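Long-range contact in 4-hydroxy-tetrahydrodipicolinate synthase (Methanocaldococcus jannaschii DSM 2661, PDB 2YXG), which probably catalyses the condensation of pyruvate with aspartate-beta-semialdehyde to 4-hydroxy-tetrahydrodipicolinate, a step of lysine biosynthesis: residues P12-N26 and K251-R265. Sequence-based numbering, arbitrary orientation.
Sequences PFKNKEVDFDGLEEN and KTALNMMGRPAGELR
The ring of F13 and the guanidinium of R265 form an offset cation-pi stack. Their planes are 1° apart, and R265 CZ sits 4.2 Å from the F13 ring centroid. The extended chain of R265 lays CG and CD along the CE2–CZ side of the ring. At the guanidinium edge, NH2 gives a weak bond to K16 O in the hairpin turn. NH1 forms a salt bridge with E54, which helps fix the group's rotation. At the ring edge, E263 O lies 3.1 Å from F13 CD2. K251 NZ approaches CD2 obliquely. K251 NZ donates to E263 O (2.8 Å) and to T11 O, and forms a salt bridge with E46. F13 has CG anti to its carbonyl carbon (chi1 -57°), which carries the ring in among these groups. With an alanine here, the R265 guanidinium is likely to lose its stacking partner, and a gap to open beside K251.

The backbones are joined by F13 N to A261 O, 2.9 Å. A water links F13 O, weakly, to E263 N. In this TIM barrel, 12-26 contains the short hairpin after strand 4-7 and the start of helix 20-32. The other segment leaves helix 248-256 through a Schellman motif at G258 and returns along the hairpin. K251 lies about 8 Å, side chain to side chain, from T44, a predicted pyruvate-binding residue.

Packing centres on P260. Its ring packs on helix 20-32, with P260 CB 3.5 Å from G22 CA. E25 CG and its carboxylate carbon lie against P260 CG.

N26 ND2 donates to P260 O (3.3 Å) almost straight, at 170°. The oxygen lies in the N26 amide plane, but ND2 stands above the carbonyl plane. N26 OD1 faces the edge of the R259 guanidinium, which makes a cation-pi contact with F29.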
ATOM      1  N   PRO A  12      28.437   8.969 -16.532  1.00 23.29           N
ATOM      2  CA  PRO A  12      28.193   9.867 -17.682  1.00 23.78           C
ATOM      3  C   PRO A  12      28.527   9.157 -18.990  1.00 25.14           C
ATOM      4  O   PRO A  12      29.446   8.342 -19.021  1.00 25.40           O
ATOM      5  CB  PRO A  12      29.150  11.037 -17.435  1.00 24.12           C
ATOM      6  CG  PRO A  12      30.152  10.554 -16.415  1.00 23.51           C
ATOM      7  CD  PRO A  12      29.731   9.233 -15.872  1.00 23.47           C
ATOM      8  N   PHE A  13      27.740   9.426 -20.037  1.00 25.60           N
ATOM      9  CA  PHE A  13      27.911   8.869 -21.351  1.00 27.26           C
ATOM     10  C   PHE A  13      28.238   9.999 -22.384  1.00 29.40           C
ATOM     11  O   PHE A  13      27.720  11.130 -22.289  1.00 28.32           O
ATOM     12  CB  PHE A  13      26.641   8.094 -21.800  1.00 26.84           C
ATOM     13  CG  PHE A  13      26.201   6.965 -20.856  1.00 27.30           C
ATOM     14  CD1 PHE A  13      27.084   5.915 -20.505  1.00 23.52           C
ATOM     15  CD2 PHE A  13      24.873   6.943 -20.332  1.00 26.57           C
ATOM     16  CE1 PHE A  13      26.674   4.874 -19.628  1.00 23.38           C
ATOM     17  CE2 PHE A  13      24.434   5.906 -19.444  1.00 26.04           C
ATOM     18  CZ  PHE A  13      25.340   4.868 -19.070  1.00 24.09           C
ATOM     19  N   LYS A  14      29.122   9.692 -23.336  1.00 30.97           N
ATOM     20  CA  LYS A  14      29.392  10.553 -24.493  1.00 33.87           C
ATOM     21  C   LYS A  14      29.440   9.646 -25.701  1.00 34.33           C
ATOM     22  O   LYS A  14      30.179   8.658 -25.733  1.00 33.78           O
ATOM     23  CB  LYS A  14      30.726  11.327 -24.378  1.00 34.77           C
ATOM     24  CG  LYS A  14      30.597  12.822 -23.979  1.00 39.63           C
ATOM     25  CD  LYS A  14      29.343  12.995 -23.004  1.00 45.33           C
ATOM     26  CE  LYS A  14      29.615  13.688 -21.611  1.00 44.85           C
ATOM     27  NZ  LYS A  14      29.059  12.956 -20.386  1.00 36.32           N
ATOM     28  N   ASN A  15      28.623   9.974 -26.691  1.00 36.45           N
ATOM     29  CA  ASN A  15      28.527   9.181 -27.914  1.00 38.01           C
ATOM     30  C   ASN A  15      28.273   7.682 -27.704  1.00 38.90           C
ATOM     31  O   ASN A  15      28.951   6.818 -28.302  1.00 39.22           O
ATOM     32  CB  ASN A  15      29.740   9.430 -28.790  1.00 38.79           C
ATOM     33  CG  ASN A  15      29.799  10.874 -29.269  1.00 41.95           C
ATOM     34  OD1 ASN A  15      30.790  11.568 -29.044  1.00 43.45           O
ATOM     35  ND2 ASN A  15      28.708  11.341 -29.911  1.00 43.64           N
ATOM     36  N   LYS A  16      27.278   7.393 -26.859  1.00 38.65           N
ATOM     37  CA  LYS A  16      26.811   6.034 -26.629  1.00 39.54           C
ATOM     38  C   LYS A  16      27.857   5.231 -25.811  1.00 38.52           C
ATOM     39  O   LYS A  16      27.731   4.017 -25.648  1.00 39.00           O
ATOM     40  CB  LYS A  16      26.430   5.333 -27.985  1.00 40.60           C
ATOM     41  CG  LYS A  16      25.021   5.673 -28.654  1.00 43.64           C
ATOM     42  CD  LYS A  16      24.605   7.176 -28.663  1.00 48.20           C
ATOM     43  CE  LYS A  16      25.404   8.034 -29.718  1.00 52.65           C
ATOM     44  NZ  LYS A  16      25.223   9.565 -29.645  1.00 49.97           N
ATOM     45  N   GLU A  17      28.886   5.919 -25.314  1.00 36.73           N
ATOM     46  CA  GLU A  17      29.930   5.270 -24.534  1.00 35.68           C
ATOM     47  C   GLU A  17      30.155   5.928 -23.171  1.00 33.07           C
ATOM     48  O   GLU A  17      29.951   7.134 -23.012  1.00 32.55           O
ATOM     49  CB  GLU A  17      31.256   5.200 -25.336  1.00 36.04           C
ATOM     50  CG  GLU A  17      31.190   4.438 -26.673  1.00 40.08           C
ATOM     51  CD  GLU A  17      30.633   2.970 -26.592  1.00 46.20           C
ATOM     52  OE1 GLU A  17      30.623   2.322 -25.525  1.00 49.34           O
ATOM     53  OE2 GLU A  17      30.204   2.437 -27.639  1.00 49.31           O
ATOM     54  N   VAL A  18      30.581   5.132 -22.199  1.00 31.09           N
ATOM     55  CA  VAL A  18      30.951   5.650 -20.894  1.00 29.56           C
ATOM     56  C   VAL A  18      31.941   6.776 -21.134  1.00 30.59           C
ATOM     57  O   VAL A  18      32.845   6.633 -21.952  1.00 30.34           O
ATOM     58  CB  VAL A  18      31.586   4.597 -19.967  1.00 29.81           C
ATOM     59  CG1 VAL A  18      32.260   5.259 -18.772  1.00 25.12           C
ATOM     60  CG2 VAL A  18      30.529   3.544 -19.529  1.00 26.89           C
ATOM     61  N   ASP A  19      31.725   7.914 -20.458  1.00 30.42           N
ATOM     62  CA  ASP A  19      32.591   9.069 -20.603  1.00 30.57           C
ATOM     63  C   ASP A  19      33.607   9.121 -19.453  1.00 30.05           C
ATOM     64  O   ASP A  19      33.324   9.665 -18.355  1.00 28.66           O
ATOM     65  CB  ASP A  19      31.718  10.316 -20.673  1.00 31.22           C
ATOM     66  CG  ASP A  19      32.516  11.598 -20.657  1.00 33.86           C
ATOM     67  OD1 ASP A  19      33.773  11.561 -20.758  1.00 36.53           O
ATOM     68  OD2 ASP A  19      31.862  12.648 -20.506  1.00 34.97           O
ATOM     69  N   PHE A  20      34.799   8.551 -19.712  1.00 29.75           N
ATOM     70  CA  PHE A  20      35.799   8.316 -18.640  1.00 29.17           C
ATOM     71  C   PHE A  20      36.423   9.603 -18.126  1.00 29.51           C
ATOM     72  O   PHE A  20      36.650   9.767 -16.916  1.00 28.53           O
ATOM     73  CB  PHE A  20      36.865   7.312 -19.075  1.00 29.54           C
ATOM     74  CG  PHE A  20      36.335   5.911 -19.235  1.00 30.33           C
ATOM     75  CD1 PHE A  20      36.082   5.135 -18.137  1.00 28.28           C
ATOM     76  CD2 PHE A  20      36.048   5.401 -20.508  1.00 31.20           C
ATOM     77  CE1 PHE A  20      35.576   3.873 -18.282  1.00 29.57           C
ATOM     78  CE2 PHE A  20      35.542   4.134 -20.660  1.00 30.99           C
ATOM     79  CZ  PHE A  20      35.318   3.363 -19.532  1.00 31.10           C
ATOM     80  N   ASP A  21      36.667  10.525 -19.046  1.00 29.44           N
ATOM     81  CA  ASP A  21      37.177  11.832 -18.677  1.00 30.22           C
ATOM     82  C   ASP A  21      36.134  12.580 -17.827  1.00 29.30           C
ATOM     83  O   ASP A  21      36.469  13.222 -16.810  1.00 29.46           O
ATOM     84  CB  ASP A  21      37.586  12.625 -19.939  1.00 30.60           C
ATOM     85  CG  ASP A  21      38.697  11.892 -20.783  1.00 35.73           C
ATOM     86  OD1 ASP A  21      39.536  11.156 -20.205  1.00 39.37           O
ATOM     87  OD2 ASP A  21      38.729  12.029 -22.037  1.00 42.25           O
ATOM     88  N   GLY A  22      34.869  12.464 -18.216  1.00 27.72           N
ATOM     89  CA  GLY A  22      33.819  13.151 -17.475  1.00 26.30           C
ATOM     90  C   GLY A  22      33.702  12.575 -16.093  1.00 25.24           C
ATOM     91  O   GLY A  22      33.580  13.318 -15.106  1.00 24.84           O
ATOM     92  N   LEU A  23      33.789  11.242 -16.044  1.00 24.80           N
ATOM     93  CA  LEU A  23      33.799  10.475 -14.816  1.00 25.74           C
ATOM     94  C   LEU A  23      34.919  10.929 -13.852  1.00 26.39           C
ATOM     95  O   LEU A  23      34.675  11.220 -12.672  1.00 26.52           O
ATOM     96  CB  LEU A  23      33.887   8.975 -15.140  1.00 25.76           C
ATOM     97  CG  LEU A  23      33.755   7.913 -14.049  1.00 27.43           C
ATOM     98  CD1 LEU A  23      32.315   7.875 -13.441  1.00 29.12           C
ATOM     99  CD2 LEU A  23      34.083   6.574 -14.635  1.00 26.00           C
ATOM    100  N   GLU A  24      36.135  11.035 -14.367  1.00 27.29           N
ATOM    101  CA  GLU A  24      37.277  11.528 -13.583  1.00 27.53           C
ATOM    102  C   GLU A  24      37.036  12.902 -12.971  1.00 27.17           C
ATOM    103  O   GLU A  24      37.258  13.125 -11.766  1.00 27.11           O
ATOM    104  CB  GLU A  24      38.505  11.626 -14.493  1.00 27.15           C
ATOM    105  CG  GLU A  24      39.777  12.032 -13.774  1.00 30.40           C
ATOM    106  CD  GLU A  24      41.028  11.766 -14.620  1.00 36.87           C
ATOM    107  OE1 GLU A  24      40.946  11.820 -15.881  1.00 40.63           O
ATOM    108  OE2 GLU A  24      42.079  11.491 -14.027  1.00 37.22           O
ATOM    109  N   GLU A  25      36.604  13.820 -13.837  1.00 26.64           N
ATOM    110  CA  GLU A  25      36.278  15.162 -13.481  1.00 26.65           C
ATOM    111  C   GLU A  25      35.168  15.206 -12.424  1.00 25.81           C
ATOM    112  O   GLU A  25      35.251  15.985 -11.453  1.00 24.47           O
ATOM    113  CB  GLU A  25      35.944  15.942 -14.764  1.00 26.95           C
ATOM    114  CG  GLU A  25      34.782  16.902 -14.645  1.00 29.57           C
ATOM    115  CD  GLU A  25      34.652  17.908 -15.809  1.00 31.37           C
ATOM    116  OE1 GLU A  25      35.031  17.602 -16.987  1.00 34.60           O
ATOM    117  OE2 GLU A  25      34.144  19.019 -15.505  1.00 36.29           O
ATOM    118  N   ASN A  26      34.153  14.341 -12.555  1.00 25.59           N
ATOM    119  CA  ASN A  26      33.106  14.275 -11.480  1.00 24.96           C
ATOM    120  C   ASN A  26      33.697  13.801 -10.161  1.00 23.95           C
ATOM    121  O   ASN A  26      33.453  14.370  -9.107  1.00 22.61           O
ATOM    122  CB  ASN A  26      31.934  13.375 -11.854  1.00 24.48           C
ATOM    123  CG  ASN A  26      31.070  13.954 -12.891  1.00 25.81           C
ATOM    124  OD1 ASN A  26      31.086  15.144 -13.112  1.00 24.25           O
ATOM    125  ND2 ASN A  26      30.284  13.101 -13.558  1.00 27.64           N
ATOM    126  N   LYS A 251      20.779  13.347 -13.517  1.00 19.84           N
ATOM    127  CA  LYS A 251      21.512  13.547 -14.765  1.00 21.67           C
ATOM    128  C   LYS A 251      21.015  14.830 -15.509  1.00 22.08           C
ATOM    129  O   LYS A 251      21.778  15.564 -16.129  1.00 21.89           O
ATOM    130  CB  LYS A 251      21.380  12.303 -15.629  1.00 21.48           C
ATOM    131  CG  LYS A 251      22.686  11.825 -16.245  1.00 25.02           C
ATOM    132  CD  LYS A 251      22.537  10.468 -17.049  1.00 24.14           C
ATOM    133  CE  LYS A 251      23.831   9.707 -16.945  1.00 22.91           C
ATOM    134  NZ  LYS A 251      23.984   8.649 -17.967  1.00 24.84           N
ATOM    135  N   THR A 252      19.715  15.104 -15.421  1.00 21.80           N
ATOM    136  CA  THR A 252      19.161  16.238 -16.121  1.00 21.99           C
ATOM    137  C   THR A 252      19.766  17.493 -15.507  1.00 22.76           C
ATOM    138  O   THR A 252      20.214  18.395 -16.250  1.00 22.70           O
ATOM    139  CB  THR A 252      17.682  16.241 -15.983  1.00 21.13           C
ATOM    140  OG1 THR A 252      17.208  14.995 -16.496  1.00 24.57           O
ATOM    141  CG2 THR A 252      17.064  17.394 -16.732  1.00 21.83           C
ATOM    142  N   ALA A 253      19.798  17.519 -14.157  1.00 22.32           N
ATOM    143  CA  ALA A 253      20.394  18.582 -13.408  1.00 22.12           C
ATOM    144  C   ALA A 253      21.906  18.807 -13.730  1.00 23.36           C
ATOM    145  O   ALA A 253      22.312  19.945 -13.955  1.00 22.85           O
ATOM    146  CB  ALA A 253      20.179  18.359 -11.935  1.00 21.41           C
ATOM    147  N   LEU A 254      22.720  17.741 -13.732  1.00 23.21           N
ATOM    148  CA  LEU A 254      24.144  17.851 -14.133  1.00 24.92           C
ATOM    149  C   LEU A 254      24.301  18.388 -15.546  1.00 24.93           C
ATOM    150  O   LEU A 254      25.174  19.198 -15.769  1.00 25.49           O
ATOM    151  CB  LEU A 254      24.908  16.509 -14.037  1.00 23.65           C
ATOM    152  CG  LEU A 254      24.963  16.078 -12.565  1.00 25.65           C
ATOM    153  CD1 LEU A 254      25.401  14.625 -12.417  1.00 24.68           C
ATOM    154  CD2 LEU A 254      25.872  17.055 -11.745  1.00 23.38           C
ATOM    155  N   ASN A 255      23.499  17.912 -16.491  1.00 24.42           N
ATOM    156  CA  ASN A 255      23.558  18.481 -17.846  1.00 26.62           C
ATOM    157  C   ASN A 255      23.222  19.980 -17.898  1.00 26.12           C
ATOM    158  O   ASN A 255      23.885  20.758 -18.605  1.00 25.22           O
ATOM    159  CB  ASN A 255      22.658  17.714 -18.822  1.00 26.77           C
ATOM    160  CG  ASN A 255      23.220  16.353 -19.165  1.00 29.13           C
ATOM    161  OD1 ASN A 255      22.512  15.351 -19.103  1.00 31.82           O
ATOM    162  ND2 ASN A 255      24.504  16.308 -19.531  1.00 30.07           N
ATOM    163  N   MET A 256      22.186  20.373 -17.149  1.00 26.18           N
ATOM    164  CA  MET A 256      21.793  21.784 -17.067  1.00 26.55           C
ATOM    165  C   MET A 256      22.922  22.655 -16.515  1.00 27.16           C
ATOM    166  O   MET A 256      23.051  23.838 -16.877  1.00 27.59           O
ATOM    167  CB  MET A 256      20.557  21.958 -16.191  1.00 25.64           C
ATOM    168  CG  MET A 256      19.254  21.581 -16.889  1.00 26.29           C
ATOM    169  SD  MET A 256      17.922  21.556 -15.652  1.00 27.45           S
ATOM    170  CE  MET A 256      16.533  21.129 -16.698  1.00 24.04           C
ATOM    171  N   MET A 257      23.702  22.084 -15.600  1.00 27.77           N
ATOM    172  CA  MET A 257      24.778  22.824 -14.953  1.00 29.07           C
ATOM    173  C   MET A 257      26.054  22.774 -15.756  1.00 28.40           C
ATOM    174  O   MET A 257      27.061  23.271 -15.284  1.00 28.79           O
ATOM    175  CB  MET A 257      25.062  22.330 -13.534  1.00 27.74           C
ATOM    176  CG  MET A 257      23.863  22.417 -12.617  1.00 29.35           C
ATOM    177  SD  MET A 257      24.026  21.523 -11.066  1.00 32.56           S
ATOM    178  CE  MET A 257      24.813  20.049 -11.611  1.00 40.25           C
ATOM    179  N   GLY A 258      25.974  22.173 -16.944  1.00 28.57           N
ATOM    180  CA  GLY A 258      27.110  21.887 -17.820  1.00 28.68           C
ATOM    181  C   GLY A 258      28.202  20.991 -17.230  1.00 28.85           C
ATOM    182  O   GLY A 258      29.360  21.209 -17.499  1.00 28.70           O
ATOM    183  N   ARG A 259      27.837  20.023 -16.394  1.00 28.69           N
ATOM    184  CA  ARG A 259      28.778  19.053 -15.817  1.00 28.98           C
ATOM    185  C   ARG A 259      28.639  17.745 -16.615  1.00 26.78           C
ATOM    186  O   ARG A 259      27.617  17.534 -17.265  1.00 27.95           O
ATOM    187  CB  ARG A 259      28.523  18.838 -14.316  1.00 27.91           C
ATOM    188  CG  ARG A 259      28.639  20.114 -13.434  1.00 32.44           C
ATOM    189  CD  ARG A 259      29.113  19.849 -11.963  1.00 35.16           C
ATOM    190  NE  ARG A 259      30.526  20.279 -11.748  1.00 47.09           N
ATOM    191  CZ  ARG A 259      31.626  19.501 -11.834  1.00 48.85           C
ATOM    192  NH1 ARG A 259      31.562  18.185 -12.117  1.00 46.00           N
ATOM    193  NH2 ARG A 259      32.824  20.059 -11.636  1.00 51.34           N
ATOM    194  N   PRO A 260      29.671  16.881 -16.613  1.00 25.53           N
ATOM    195  CA  PRO A 260      29.502  15.662 -17.414  1.00 24.99           C
ATOM    196  C   PRO A 260      28.350  14.807 -16.904  1.00 25.04           C
ATOM    197  O   PRO A 260      28.256  14.569 -15.704  1.00 25.99           O
ATOM    198  CB  PRO A 260      30.847  14.918 -17.241  1.00 24.33           C
ATOM    199  CG  PRO A 260      31.817  15.960 -16.754  1.00 23.98           C
ATOM    200  CD  PRO A 260      30.999  16.941 -15.957  1.00 24.44           C
ATOM    201  N   ALA A 261      27.471  14.395 -17.822  1.00 24.74           N
ATOM    202  CA  ALA A 261      26.382  13.440 -17.586  1.00 23.06           C
ATOM    203  C   ALA A 261      25.964  12.782 -18.917  1.00 22.79           C
ATOM    204  O   ALA A 261      26.014  11.563 -19.073  1.00 24.17           O
ATOM    205  CB  ALA A 261      25.175  14.141 -16.882  1.00 22.35           C
ATOM    206  N   GLY A 262      25.588  13.595 -19.895  1.00 22.57           N
ATOM    207  CA  GLY A 262      24.990  13.103 -21.128  1.00 22.83           C
ATOM    208  C   GLY A 262      23.627  12.386 -20.990  1.00 23.92           C
ATOM    209  O   GLY A 262      22.800  12.702 -20.109  1.00 22.11           O
ATOM    210  N   GLU A 263      23.397  11.427 -21.886  1.00 25.05           N
ATOM    211  CA  GLU A 263      22.074  10.853 -22.078  1.00 27.50           C
ATOM    212  C   GLU A 263      21.802   9.746 -21.061  1.00 26.38           C
ATOM    213  O   GLU A 263      22.741   9.165 -20.473  1.00 25.40           O
ATOM    214  CB  GLU A 263      21.945  10.238 -23.478  1.00 28.50           C
ATOM    215  CG  GLU A 263      22.473  11.111 -24.672  1.00 38.81           C
ATOM    216  CD  GLU A 263      21.797  12.498 -24.841  1.00 48.40           C
ATOM    217  OE1 GLU A 263      20.541  12.589 -24.665  1.00 49.25           O
ATOM    218  OE2 GLU A 263      22.544  13.484 -25.181  1.00 51.60           O
ATOM    219  N   LEU A 264      20.517   9.421 -20.907  1.00 24.70           N
ATOM    220  CA  LEU A 264      20.098   8.254 -20.182  1.00 22.96           C
ATOM    221  C   LEU A 264      19.912   7.102 -21.141  1.00 22.93           C
ATOM    222  O   LEU A 264      19.609   7.291 -22.328  1.00 22.78           O
ATOM    223  CB  LEU A 264      18.801   8.551 -19.414  1.00 23.87           C
ATOM    224  CG  LEU A 264      18.979   9.655 -18.352  1.00 23.05           C
ATOM    225  CD1 LEU A 264      17.802  10.681 -18.396  1.00 23.21           C
ATOM    226  CD2 LEU A 264      19.212   9.074 -16.977  1.00 21.58           C
ATOM    227  N   ARG A 265      20.126   5.892 -20.642  1.00 21.42           N
ATOM    228  CA  ARG A 265      19.959   4.699 -21.450  1.00 20.07           C
ATOM    229  C   ARG A 265      18.575   4.107 -21.276  1.00 19.60           C
ATOM    230  O   ARG A 265      18.079   3.997 -20.150  1.00 18.42           O
ATOM    231  CB  ARG A 265      21.011   3.668 -21.052  1.00 21.12           C
ATOM    232  CG  ARG A 265      22.355   3.890 -21.783  1.00 21.31           C
ATOM    233  CD  ARG A 265      23.314   2.721 -21.560  1.00 21.38           C
ATOM    234  NE  ARG A 265      24.594   3.008 -22.203  1.00 26.49           N
ATOM    235  CZ  ARG A 265      25.683   2.257 -22.098  1.00 27.73           C
ATOM    236  NH1 ARG A 265      25.686   1.170 -21.313  1.00 24.21           N
ATOM    237  NH2 ARG A 265      26.772   2.631 -22.768  1.00 28.14           N
TER
HETATM  238  O   HOH W   1      25.595  11.065 -23.987  1.00 26.87           O